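Long-range contacts in putative cytoplasmic protein (Salmonella typhimurium LT2, PDB 2Q02), which is of unknown function but binds zinc in a xylose isomerase-like TIM barrel and may act as an isomerase: residues 12-17 with 40-45; 124-129 with 162-167; 169-174 with 194-199. All blocks are in the same frame, centred on the assembly; numbering follows the deposited sequence.

Contact 1: 12-17 with 40-45; sequences NRKIAP and NDMPSG
The selenium-bearing side chain of M42 pushes between R13 and K14, joining the first two beta-alpha loops of the TIM barrel: segment 12-17 comes at the end of strand 9-12, and the loop residues 40-45 come after the adjacent strand 35-39. M42, a selenomethionine, supplies the van der Waals part of the contact. It folds back on itself, bent at chi2 (-71°) and chi3 (59°), which brings SE to 4.0 Å from CG of R13 while CE lies beside the outer part of K14. Further out, the extended R13 chain runs past M42 obliquely, and CG of M42 approaches the guanidinium at a slant, 3.6 Å from NH1 of R13. NH2 of R13 forms a salt bridge with D49, farther along the loop that holds 40-45.

Polar contacts gather at the end of K14. Its NZ lies 3.0 Å from the backbone O of D41 and forms a long salt bridge of 3.6 Å to OD1 of the same residue, the two side chains crossing at about a right angle. That carboxylate is shared, since R39 also bridges OD1. Within 12-17, an Asx turn fixes the start of the short 3-10 segment 13-15: N of K14 donates to OD1 of N12 at 170°, in the carbonyl plane and on a lone pair. At the outer edge of the contact the two prolines meet, CG of P43 resting 3.8 Å from the backbone O of P17.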
ATOM      1  N   ASN A  12      -8.009  -0.160   1.977  1.00 46.19           N
ATOM      2  CA  ASN A  12      -7.079   0.520   2.853  1.00 46.11           C
ATOM      3  C   ASN A  12      -7.850   1.533   3.746  1.00 46.06           C
ATOM      4  O   ASN A  12      -8.748   2.262   3.276  1.00 45.10           O
ATOM      5  CB  ASN A  12      -5.979   1.198   2.014  1.00 45.89           C
ATOM      6  CG  ASN A  12      -4.814   1.687   2.851  1.00 43.97           C
ATOM      7  OD1 ASN A  12      -5.007   2.484   3.766  1.00 42.64           O
ATOM      8  ND2 ASN A  12      -3.595   1.229   2.527  1.00 41.68           N
ATOM      9  N   ARG A  13      -7.485   1.577   5.031  1.00 45.52           N
ATOM     10  CA  ARG A  13      -8.179   2.435   5.990  1.00 45.99           C
ATOM     11  C   ARG A  13      -8.032   3.944   5.739  1.00 46.32           C
ATOM     12  O   ARG A  13      -8.776   4.724   6.334  1.00 45.90           O
ATOM     13  CB  ARG A  13      -7.764   2.116   7.429  1.00 45.93           C
ATOM     14  CG  ARG A  13      -8.706   2.721   8.455  1.00 45.25           C
ATOM     15  CD  ARG A  13      -8.252   2.526   9.896  1.00 47.71           C
ATOM     16  NE  ARG A  13      -9.193   3.159  10.840  1.00 47.14           N
ATOM     17  CZ  ARG A  13      -8.870   3.639  12.039  1.00 45.19           C
ATOM     18  NH1 ARG A  13      -7.625   3.559  12.484  1.00 46.97           N
ATOM     19  NH2 ARG A  13      -9.801   4.197  12.801  1.00 43.82           N
ATOM     20  N   LYS A  14      -7.096   4.364   4.875  1.00 46.55           N
ATOM     21  CA  LYS A  14      -6.960   5.798   4.554  1.00 46.21           C
ATOM     22  C   LYS A  14      -8.216   6.394   3.919  1.00 45.78           C
ATOM     23  O   LYS A  14      -8.404   7.604   3.971  1.00 45.62           O
ATOM     24  CB  LYS A  14      -5.755   6.070   3.643  1.00 47.33           C
ATOM     25  CG  LYS A  14      -5.183   7.512   3.765  1.00 47.18           C
ATOM     26  CD  LYS A  14      -4.182   7.634   4.909  1.00 48.07           C
ATOM     27  CE  LYS A  14      -3.825   9.086   5.211  1.00 53.42           C
ATOM     28  NZ  LYS A  14      -3.619   9.409   6.682  1.00 53.86           N
ATOM     29  N   ILE A  15      -9.058   5.544   3.315  1.00 45.94           N
ATOM     30  CA  ILE A  15     -10.322   5.976   2.687  1.00 45.79           C
ATOM     31  C   ILE A  15     -11.375   6.454   3.706  1.00 45.83           C
ATOM     32  O   ILE A  15     -12.310   7.164   3.352  1.00 46.38           O
ATOM     33  CB  ILE A  15     -10.907   4.838   1.781  1.00 45.07           C
ATOM     34  CG1 ILE A  15     -11.901   5.380   0.763  1.00 42.58           C
ATOM     35  CG2 ILE A  15     -11.541   3.714   2.604  1.00 47.68           C
ATOM     36  CD1 ILE A  15     -12.225   4.382  -0.338  1.00 43.89           C
ATOM     37  N   ALA A  16     -11.203   6.084   4.971  1.00 46.00           N
ATOM     38  CA  ALA A  16     -12.208   6.346   5.995  1.00 45.47           C
ATOM     39  C   ALA A  16     -11.621   6.977   7.254  1.00 45.33           C
ATOM     40  O   ALA A  16     -11.695   6.375   8.340  1.00 45.66           O
ATOM     41  CB  ALA A  16     -12.925   5.049   6.352  1.00 47.15           C
ATOM     42  N   PRO A  17     -11.080   8.204   7.130  1.00 45.40           N
ATOM     43  CA  PRO A  17     -10.439   8.876   8.273  1.00 45.91           C
ATOM     44  C   PRO A  17     -11.393   9.137   9.453  1.00 46.14           C
ATOM     45  O   PRO A  17     -10.946   9.189  10.602  1.00 46.86           O
ATOM     46  CB  PRO A  17      -9.956  10.208   7.680  1.00 45.90           C
ATOM     47  CG  PRO A  17     -10.852  10.446   6.506  1.00 44.39           C
ATOM     48  CD  PRO A  17     -11.061   9.053   5.928  1.00 45.46           C
ATOM     49  N   ASN A  40      -0.567   3.493  10.729  1.00 46.03           N
ATOM     50  CA  ASN A  40      -0.103   4.262  11.901  1.00 47.13           C
ATOM     51  C   ASN A  40      -0.200   5.794  11.716  1.00 47.23           C
ATOM     52  O   ASN A  40       0.224   6.544  12.591  1.00 46.42           O
ATOM     53  CB  ASN A  40       1.327   3.877  12.308  1.00 46.56           C
ATOM     54  CG  ASN A  40       2.358   4.401  11.349  1.00 48.70           C
ATOM     55  OD1 ASN A  40       2.031   4.756  10.213  1.00 44.99           O
ATOM     56  ND2 ASN A  40       3.620   4.455  11.791  1.00 47.01           N
ATOM     57  N   ASP A  41      -0.781   6.247  10.597  1.00 47.38           N
ATOM     58  CA  ASP A  41      -0.865   7.688  10.309  1.00 47.21           C
ATOM     59  C   ASP A  41      -2.312   8.195  10.188  1.00 47.51           C
ATOM     60  O   ASP A  41      -2.589   9.185   9.499  1.00 47.45           O
ATOM     61  CB  ASP A  41      -0.056   8.058   9.066  1.00 47.92           C
ATOM     62  CG  ASP A  41      -0.513   7.344   7.831  1.00 49.33           C
ATOM     63  OD1 ASP A  41      -1.564   6.680   7.864  1.00 50.76           O
ATOM     64  OD2 ASP A  41       0.200   7.467   6.822  1.00 53.77           O
HETATM   65  N   MSE A  42      -3.224   7.532  10.887  1.00 46.59           N
HETATM   66  CA  MSE A  42      -4.589   8.009  11.001  1.00 45.60           C
HETATM   67  C   MSE A  42      -4.619   9.128  12.013  1.00 46.11           C
HETATM   68  O   MSE A  42      -3.609   9.377  12.678  1.00 45.39           O
HETATM   69  CB  MSE A  42      -5.481   6.870  11.454  1.00 45.82           C
HETATM   70  CG  MSE A  42      -5.326   5.627  10.590  1.00 50.84           C
HETATM   71 SE   MSE A  42      -6.079   5.778   8.786  1.00 50.47          SE
HETATM   72  CE  MSE A  42      -5.227   7.163   8.027  1.00 54.05           C
ATOM     73  N   PRO A  43      -5.768   9.833  12.127  1.00 46.73           N
ATOM     74  CA  PRO A  43      -5.862  10.896  13.147  1.00 46.69           C
ATOM     75  C   PRO A  43      -5.457  10.469  14.564  1.00 47.24           C
ATOM     76  O   PRO A  43      -4.846  11.252  15.277  1.00 47.67           O
ATOM     77  CB  PRO A  43      -7.345  11.299  13.100  1.00 45.22           C
ATOM     78  CG  PRO A  43      -7.753  11.022  11.719  1.00 45.56           C
ATOM     79  CD  PRO A  43      -7.002   9.760  11.319  1.00 46.34           C
ATOM     80  N   SER A  44      -5.780   9.236  14.954  1.00 47.25           N
ATOM     81  CA  SER A  44      -5.418   8.725  16.284  1.00 46.46           C
ATOM     82  C   SER A  44      -3.894   8.655  16.500  1.00 46.74           C
ATOM     83  O   SER A  44      -3.417   8.764  17.632  1.00 47.79           O
ATOM     84  CB  SER A  44      -5.994   7.327  16.504  1.00 45.89           C
ATOM     85  OG  SER A  44      -5.318   6.364  15.688  1.00 46.97           O
ATOM     86  N   GLY A  45      -3.138   8.447  15.421  1.00 46.63           N
ATOM     87  CA  GLY A  45      -1.702   8.179  15.518  1.00 46.93           C
ATOM     88  C   GLY A  45      -1.359   6.763  15.953  1.00 47.03           C
ATOM     89  O   GLY A  45      -0.200   6.428  16.125  1.00 46.77           O
TER

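Contact 2: 124-129 with 162-167; sequences RLSDLF and GSPFKV. With ZN (zinc ion), chain F.
F165 and S126 carry the packing of helix 115-130 against the turn that leads into strand 166-170, a helix-to-loop contact on the outer side of the TIM barrel. The helix presents L125, S126 and F129 to this turn, and F165 enters among them. The apolar part centres on the two rings. They lie oblique to each other, planes 57° apart and centroids separated by 5.0 Å, with CZ of F165 over one face of F129, displaced toward its rim. CB of L125 adds a looser contact, 4.1 Å from CE2 of F165. Beyond the pair, L104 of strand 101-104 touches all three of these apolar side chains, linking the cluster to the barrel wall.

The polar part is a relay through two serine hydroxyls. S163 has OG anti to its own backbone N (chi1 162°), and from there donates to OG of S126 at 2.8 Å. The same S163 oxygen accepts from N of F165 in an ST turn, at 2.9 Å and 160°, so it ties the helix to the backbone that carries the ring. OG of S126 is also hydrogen-bonded to O of I122, one turn earlier. One residue on, OD2 of D127 binds a peripheral zinc ion at 2.1 Å. Back at the contact, OG of S126 sits 3.5 Å above the F165 ring plane, directly over its centre.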
ATOM      1  N   ARG A 124      19.006  -6.523   7.125  1.00 45.06           N
ATOM      2  CA  ARG A 124      18.748  -6.356   8.558  1.00 45.55           C
ATOM      3  C   ARG A 124      17.258  -6.448   8.893  1.00 45.70           C
ATOM      4  O   ARG A 124      16.857  -7.080   9.874  1.00 44.91           O
ATOM      5  CB  ARG A 124      19.280  -5.001   9.049  1.00 45.41           C
ATOM      6  CG  ARG A 124      18.993  -4.777  10.545  1.00 48.00           C
ATOM      7  CD  ARG A 124      19.777  -3.625  11.159  1.00 47.93           C
ATOM      8  NE  ARG A 124      19.627  -3.631  12.615  1.00 49.78           N
ATOM      9  CZ  ARG A 124      19.876  -2.595  13.421  1.00 50.03           C
ATOM     10  NH1 ARG A 124      20.267  -1.415  12.927  1.00 47.52           N
ATOM     11  NH2 ARG A 124      19.701  -2.731  14.738  1.00 43.63           N
ATOM     12  N   LEU A 125      16.440  -5.781   8.091  1.00 45.36           N
ATOM     13  CA  LEU A 125      15.004  -5.815   8.288  1.00 45.92           C
ATOM     14  C   LEU A 125      14.420  -7.178   7.972  1.00 44.88           C
ATOM     15  O   LEU A 125      13.435  -7.553   8.570  1.00 45.27           O
ATOM     16  CB  LEU A 125      14.284  -4.742   7.447  1.00 47.13           C
ATOM     17  CG  LEU A 125      14.465  -3.285   7.904  1.00 49.38           C
ATOM     18  CD1 LEU A 125      14.096  -2.318   6.799  1.00 49.18           C
ATOM     19  CD2 LEU A 125      13.665  -2.982   9.150  1.00 46.63           C
ATOM     20  N   SER A 126      15.003  -7.921   7.039  1.00 44.48           N
ATOM     21  CA  SER A 126      14.494  -9.261   6.725  1.00 44.95           C
ATOM     22  C   SER A 126      14.670 -10.192   7.930  1.00 45.49           C
ATOM     23  O   SER A 126      13.734 -10.882   8.359  1.00 44.36           O
ATOM     24  CB  SER A 126      15.141  -9.825   5.464  1.00 43.81           C
ATOM     25  OG  SER A 126      14.653  -9.097   4.344  1.00 45.95           O
ATOM     26  N   ASP A 127      15.871 -10.161   8.499  1.00 46.44           N
ATOM     27  CA  ASP A 127      16.169 -10.887   9.739  1.00 46.17           C
ATOM     28  C   ASP A 127      15.234 -10.482  10.886  1.00 45.67           C
ATOM     29  O   ASP A 127      14.707 -11.334  11.599  1.00 46.23           O
ATOM     30  CB  ASP A 127      17.612 -10.633  10.158  1.00 45.99           C
ATOM     31  CG  ASP A 127      18.586 -11.260   9.221  1.00 49.11           C
ATOM     32  OD1 ASP A 127      18.102 -12.003   8.344  1.00 49.89           O
ATOM     33  OD2 ASP A 127      19.820 -11.010   9.354  1.00 52.13           O
ATOM     34  N   LEU A 128      15.039  -9.181  11.062  1.00 44.89           N
ATOM     35  CA  LEU A 128      14.186  -8.672  12.133  1.00 44.82           C
ATOM     36  C   LEU A 128      12.703  -9.065  11.981  1.00 45.13           C
ATOM     37  O   LEU A 128      12.044  -9.450  12.950  1.00 44.10           O
ATOM     38  CB  LEU A 128      14.297  -7.139  12.199  1.00 43.83           C
ATOM     39  CG  LEU A 128      13.499  -6.468  13.325  1.00 44.62           C
ATOM     40  CD1 LEU A 128      14.063  -6.859  14.696  1.00 43.47           C
ATOM     41  CD2 LEU A 128      13.448  -4.972  13.168  1.00 45.00           C
ATOM     42  N   PHE A 129      12.187  -8.935  10.754  1.00 45.24           N
ATOM     43  CA  PHE A 129      10.802  -9.311  10.426  1.00 44.76           C
ATOM     44  C   PHE A 129      10.542 -10.803  10.677  1.00 44.46           C
ATOM     45  O   PHE A 129       9.476 -11.173  11.148  1.00 43.97           O
ATOM     46  CB  PHE A 129      10.477  -8.975   8.958  1.00 44.80           C
ATOM     47  CG  PHE A 129      10.020  -7.540   8.717  1.00 44.17           C
ATOM     48  CD1 PHE A 129      10.732  -6.458   9.221  1.00 42.97           C
ATOM     49  CD2 PHE A 129       8.909  -7.287   7.918  1.00 41.39           C
ATOM     50  CE1 PHE A 129      10.322  -5.171   8.979  1.00 43.39           C
ATOM     51  CE2 PHE A 129       8.497  -5.992   7.659  1.00 39.23           C
ATOM     52  CZ  PHE A 129       9.187  -4.940   8.186  1.00 43.41           C
ATOM     53  N   GLY A 162      19.143 -11.172  -0.737  1.00 44.77           N
ATOM     54  CA  GLY A 162      18.711 -12.544  -0.460  1.00 44.51           C
ATOM     55  C   GLY A 162      17.457 -12.587   0.412  1.00 45.05           C
ATOM     56  O   GLY A 162      17.306 -13.482   1.256  1.00 45.16           O
ATOM     57  N   SER A 163      16.561 -11.620   0.202  1.00 45.01           N
ATOM     58  CA  SER A 163      15.415 -11.402   1.074  1.00 44.49           C
ATOM     59  C   SER A 163      14.140 -12.019   0.513  1.00 44.70           C
ATOM     60  O   SER A 163      13.936 -12.053  -0.695  1.00 44.80           O
ATOM     61  CB  SER A 163      15.200  -9.899   1.243  1.00 45.09           C
ATOM     62  OG  SER A 163      13.898  -9.584   1.732  1.00 45.34           O
ATOM     63  N   PRO A 164      13.244 -12.477   1.386  1.00 44.97           N
ATOM     64  CA  PRO A 164      11.909 -12.915   0.939  1.00 45.46           C
ATOM     65  C   PRO A 164      10.904 -11.776   0.708  1.00 45.40           C
ATOM     66  O   PRO A 164       9.770 -12.036   0.307  1.00 47.39           O
ATOM     67  CB  PRO A 164      11.410 -13.738   2.130  1.00 46.26           C
ATOM     68  CG  PRO A 164      12.036 -13.041   3.318  1.00 43.95           C
ATOM     69  CD  PRO A 164      13.399 -12.618   2.846  1.00 44.24           C
ATOM     70  N   PHE A 165      11.304 -10.541   0.985  1.00 44.57           N
ATOM     71  CA  PHE A 165      10.450  -9.380   0.773  1.00 44.62           C
ATOM     72  C   PHE A 165       9.983  -9.277  -0.656  1.00 45.34           C
ATOM     73  O   PHE A 165      10.598  -9.842  -1.570  1.00 44.80           O
ATOM     74  CB  PHE A 165      11.161  -8.064   1.131  1.00 45.22           C
ATOM     75  CG  PHE A 165      11.305  -7.800   2.619  1.00 41.44           C
ATOM     76  CD1 PHE A 165      10.949  -8.750   3.584  1.00 43.92           C
ATOM     77  CD2 PHE A 165      11.833  -6.589   3.048  1.00 44.72           C
ATOM     78  CE1 PHE A 165      11.109  -8.486   4.940  1.00 45.41           C
ATOM     79  CE2 PHE A 165      11.983  -6.313   4.397  1.00 42.47           C
ATOM     80  CZ  PHE A 165      11.611  -7.256   5.351  1.00 41.73           C
ATOM     81  N   LYS A 166       8.859  -8.570  -0.830  1.00 45.65           N
ATOM     82  CA  LYS A 166       8.299  -8.307  -2.150  1.00 45.23           C
ATOM     83  C   LYS A 166       8.038  -6.811  -2.345  1.00 45.22           C
ATOM     84  O   LYS A 166       8.036  -6.029  -1.405  1.00 44.64           O
ATOM     85  CB  LYS A 166       7.003  -9.089  -2.344  1.00 44.49           C
ATOM     86  CG  LYS A 166       7.182 -10.582  -2.625  1.00 45.90           C
ATOM     87  CD  LYS A 166       5.841 -11.300  -2.572  1.00 44.58           C
ATOM     88  CE  LYS A 166       5.801 -12.549  -3.434  1.00 53.95           C
ATOM     89  NZ  LYS A 166       6.238 -13.791  -2.741  1.00 51.85           N
ATOM     90  N   VAL A 167       7.789  -6.421  -3.580  1.00 45.25           N
ATOM     91  CA  VAL A 167       7.547  -5.036  -3.893  1.00 45.61           C
ATOM     92  C   VAL A 167       6.051  -4.737  -3.844  1.00 45.87           C
ATOM     93  O   VAL A 167       5.223  -5.558  -4.270  1.00 45.18           O
ATOM     94  CB  VAL A 167       8.144  -4.667  -5.299  1.00 46.08           C
ATOM     95  CG1 VAL A 167       7.483  -3.433  -5.897  1.00 45.35           C
ATOM     96  CG2 VAL A 167       9.647  -4.475  -5.195  1.00 49.95           C
TER
HETATM   97 ZN    ZN F 301      21.172 -11.432   7.845  1.00 56.05          ZN

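Contact 3: 169-174 with 194-199; sequences LDTFHH and GLVHLS. With ZN (zinc ion), chain E.
OD2 of D170 is gripped from more than one direction: it binds the zinc ion at 1.9 Å and accepts a hydrogen bond from R215, which lies outside both segments. ND1 of H197 holds the same metal at 2.1 Å. The carboxylate and imidazole planes are turned 81° apart, with OD2 in the plane of the H197 ring, at its edge. This close approach of OD2 to ND1 is not a hydrogen bond, since both atoms are ligands of the metal. D170 reaches the metal with CG anti to the backbone N (chi1 -172°), leaving OD1 to make a weak N-cap bond to N of F172. E139 and E245 are the other two protein residues of the zinc site, and E37 is bonded to NE2 of H197 as a second-shell partner, probably steadying the rotation of the ring.

Beneath the metal, strands 166-170 and 193-198 are neighbours in the parallel wall of the TIM barrel, and D170 and H197 stand near their C-terminal ends, where the active sites of this fold lie. N of L169 donates to O of L195 at 2.9 Å; O of L169 in turn receives N of H197 at 2.8 Å. The third bond, from N of T171 to O of H197, is the straightest at 169° and carries the pairing into the first residue of helix 171-176.

On the face opposite the metal, CB of L169 packs beside CG2 of V196. CG2 of T171 meets CD2 of L198 at 3.5 Å, while OG1 of T171 bonds to N226.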
ATOM      1  N   LEU A 169       3.509  -2.388  -5.475  1.00 45.89           N
ATOM      2  CA  LEU A 169       3.349  -1.550  -6.637  1.00 47.19           C
ATOM      3  C   LEU A 169       2.160  -0.601  -6.403  1.00 46.12           C
ATOM      4  O   LEU A 169       1.012  -1.019  -6.290  1.00 46.60           O
ATOM      5  CB  LEU A 169       3.149  -2.427  -7.881  1.00 48.28           C
ATOM      6  CG  LEU A 169       3.418  -1.820  -9.261  1.00 48.90           C
ATOM      7  CD1 LEU A 169       3.168  -2.903 -10.291  1.00 52.97           C
ATOM      8  CD2 LEU A 169       2.564  -0.585  -9.565  1.00 49.94           C
ATOM      9  N   ASP A 170       2.448   0.680  -6.338  1.00 44.82           N
ATOM     10  CA  ASP A 170       1.426   1.687  -6.161  1.00 45.54           C
ATOM     11  C   ASP A 170       1.252   2.480  -7.482  1.00 45.80           C
ATOM     12  O   ASP A 170       2.208   3.085  -7.983  1.00 45.36           O
ATOM     13  CB  ASP A 170       1.885   2.563  -5.016  1.00 45.44           C
ATOM     14  CG  ASP A 170       0.862   3.536  -4.594  1.00 45.49           C
ATOM     15  OD1 ASP A 170       0.364   4.260  -5.472  1.00 47.06           O
ATOM     16  OD2 ASP A 170       0.578   3.579  -3.384  1.00 43.81           O
ATOM     17  N   THR A 171       0.051   2.450  -8.067  1.00 45.79           N
ATOM     18  CA  THR A 171      -0.152   3.018  -9.413  1.00 45.31           C
ATOM     19  C   THR A 171       0.183   4.517  -9.494  1.00 44.84           C
ATOM     20  O   THR A 171       0.623   4.990 -10.535  1.00 45.43           O
ATOM     21  CB  THR A 171      -1.577   2.844  -9.918  1.00 44.53           C
ATOM     22  OG1 THR A 171      -2.482   3.432  -8.976  1.00 43.37           O
ATOM     23  CG2 THR A 171      -1.903   1.363 -10.136  1.00 43.80           C
ATOM     24  N   PHE A 172      -0.029   5.247  -8.406  1.00 44.52           N
ATOM     25  CA  PHE A 172       0.365   6.645  -8.328  1.00 45.54           C
ATOM     26  C   PHE A 172       1.880   6.797  -8.406  1.00 45.36           C
ATOM     27  O   PHE A 172       2.404   7.671  -9.129  1.00 43.64           O
ATOM     28  CB  PHE A 172      -0.141   7.261  -7.026  1.00 45.20           C
ATOM     29  CG  PHE A 172       0.407   8.635  -6.734  1.00 43.97           C
ATOM     30  CD1 PHE A 172       1.578   8.794  -6.008  1.00 40.71           C
ATOM     31  CD2 PHE A 172      -0.286   9.777  -7.142  1.00 43.40           C
ATOM     32  CE1 PHE A 172       2.063  10.088  -5.711  1.00 44.43           C
ATOM     33  CE2 PHE A 172       0.183  11.061  -6.841  1.00 45.93           C
ATOM     34  CZ  PHE A 172       1.351  11.218  -6.121  1.00 42.90           C
ATOM     35  N   HIS A 173       2.576   5.966  -7.638  1.00 44.87           N
ATOM     36  CA  HIS A 173       4.035   6.056  -7.589  1.00 45.41           C
ATOM     37  C   HIS A 173       4.670   5.593  -8.898  1.00 45.49           C
ATOM     38  O   HIS A 173       5.670   6.169  -9.325  1.00 45.67           O
ATOM     39  CB  HIS A 173       4.610   5.380  -6.340  1.00 43.01           C
ATOM     40  CG  HIS A 173       4.235   6.093  -5.079  1.00 43.66           C
ATOM     41  ND1 HIS A 173       4.637   7.388  -4.813  1.00 43.00           N
ATOM     42  CD2 HIS A 173       3.457   5.717  -4.035  1.00 43.18           C
ATOM     43  CE1 HIS A 173       4.140   7.768  -3.645  1.00 47.34           C
ATOM     44  NE2 HIS A 173       3.428   6.772  -3.150  1.00 47.54           N
ATOM     45  N   HIS A 174       4.067   4.601  -9.545  1.00 44.13           N
ATOM     46  CA  HIS A 174       4.447   4.236 -10.905  1.00 44.11           C
ATOM     47  C   HIS A 174       4.259   5.424 -11.869  1.00 45.89           C
ATOM     48  O   HIS A 174       5.117   5.718 -12.722  1.00 46.08           O
ATOM     49  CB  HIS A 174       3.604   3.039 -11.391  1.00 44.13           C
ATOM     50  CG  HIS A 174       3.851   2.643 -12.820  1.00 43.08           C
ATOM     51  ND1 HIS A 174       4.776   1.684 -13.182  1.00 39.17           N
ATOM     52  CD2 HIS A 174       3.277   3.064 -13.975  1.00 45.01           C
ATOM     53  CE1 HIS A 174       4.777   1.552 -14.496  1.00 44.45           C
ATOM     54  NE2 HIS A 174       3.878   2.379 -15.002  1.00 45.53           N
ATOM     55  N   GLY A 194       4.080  -8.044  -4.321  1.00 46.16           N
ATOM     56  CA  GLY A 194       3.282  -8.630  -3.234  1.00 46.27           C
ATOM     57  C   GLY A 194       1.917  -8.001  -3.019  1.00 46.34           C
ATOM     58  O   GLY A 194       1.037  -8.604  -2.395  1.00 44.66           O
ATOM     59  N   LEU A 195       1.760  -6.771  -3.498  1.00 45.86           N
ATOM     60  CA  LEU A 195       0.503  -6.055  -3.367  1.00 44.83           C
ATOM     61  C   LEU A 195       0.469  -4.907  -4.348  1.00 43.77           C
ATOM     62  O   LEU A 195       1.519  -4.432  -4.780  1.00 41.71           O
ATOM     63  CB  LEU A 195       0.381  -5.530  -1.959  1.00 44.53           C
ATOM     64  CG  LEU A 195      -0.839  -4.726  -1.563  1.00 42.96           C
ATOM     65  CD1 LEU A 195      -2.038  -5.585  -1.631  1.00 45.09           C
ATOM     66  CD2 LEU A 195      -0.648  -4.186  -0.138  1.00 46.62           C
ATOM     67  N   VAL A 196      -0.737  -4.481  -4.712  1.00 43.61           N
ATOM     68  CA  VAL A 196      -0.909  -3.303  -5.568  1.00 44.18           C
ATOM     69  C   VAL A 196      -1.839  -2.305  -4.885  1.00 44.37           C
ATOM     70  O   VAL A 196      -2.870  -2.700  -4.331  1.00 42.96           O
ATOM     71  CB  VAL A 196      -1.450  -3.665  -6.978  1.00 44.26           C
ATOM     72  CG1 VAL A 196      -1.671  -2.427  -7.800  1.00 43.06           C
ATOM     73  CG2 VAL A 196      -0.476  -4.620  -7.697  1.00 46.78           C
ATOM     74  N   HIS A 197      -1.428  -1.032  -4.901  1.00 43.61           N
ATOM     75  CA  HIS A 197      -2.187   0.074  -4.344  1.00 43.52           C
ATOM     76  C   HIS A 197      -2.755   0.904  -5.504  1.00 46.52           C
ATOM     77  O   HIS A 197      -2.000   1.379  -6.373  1.00 48.77           O
ATOM     78  CB  HIS A 197      -1.315   0.982  -3.467  1.00 44.41           C
ATOM     79  CG  HIS A 197      -1.150   0.517  -2.053  1.00 40.54           C
ATOM     80  ND1 HIS A 197      -0.358   1.182  -1.149  1.00 42.17           N
ATOM     81  CD2 HIS A 197      -1.654  -0.553  -1.391  1.00 45.93           C
ATOM     82  CE1 HIS A 197      -0.388   0.555   0.014  1.00 40.17           C
ATOM     83  NE2 HIS A 197      -1.165  -0.505  -0.107  1.00 47.35           N
ATOM     84  N   LEU A 198      -4.082   1.070  -5.503  1.00 45.31           N
ATOM     85  CA  LEU A 198      -4.803   1.767  -6.545  1.00 43.25           C
ATOM     86  C   LEU A 198      -5.396   3.039  -5.942  1.00 44.30           C
ATOM     87  O   LEU A 198      -5.792   3.089  -4.757  1.00 40.91           O
ATOM     88  CB  LEU A 198      -5.932   0.903  -7.125  1.00 43.41           C
ATOM     89  CG  LEU A 198      -5.646  -0.486  -7.719  1.00 44.97           C
ATOM     90  CD1 LEU A 198      -6.966  -1.209  -8.092  1.00 40.91           C
ATOM     91  CD2 LEU A 198      -4.734  -0.381  -8.917  1.00 43.20           C
ATOM     92  N   SER A 199      -5.401   4.075  -6.776  1.00 44.63           N
ATOM     93  CA  SER A 199      -6.056   5.336  -6.493  1.00 44.70           C
ATOM     94  C   SER A 199      -6.017   6.096  -7.796  1.00 44.61           C
ATOM     95  O   SER A 199      -5.176   5.812  -8.661  1.00 44.13           O
ATOM     96  CB  SER A 199      -5.372   6.123  -5.370  1.00 44.66           C
ATOM     97  OG  SER A 199      -4.314   6.914  -5.844  1.00 45.84           O
TER
HETATM   98 ZN    ZN E 300       0.725   2.994  -1.528  1.00 45.13          ZN

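Overall arrangement
Contacts 1 and 3 both lie by the zinc site at the C-terminal ends of the barrel strands. Contact 3 supplies two of its ligands, and the K14 side chain of contact 1 lies about 5 Å from that of E245, another ligand, and about 9 Å from the metal. Their centres are 18 Å apart, yet they touch where ND2 of N12 comes 4.0 Å from NE2 of H197; E37 is hydrogen-bonded to H197 and, weakly, to N12. Contact 2 is peripheral, about 12 Å from contact 1 between nearest atoms, and its zinc is a separate ion. It joins contact 3 through strand 166-170: O of V167 lies 2.7 Å from N of G194, a probable hydrogen bond.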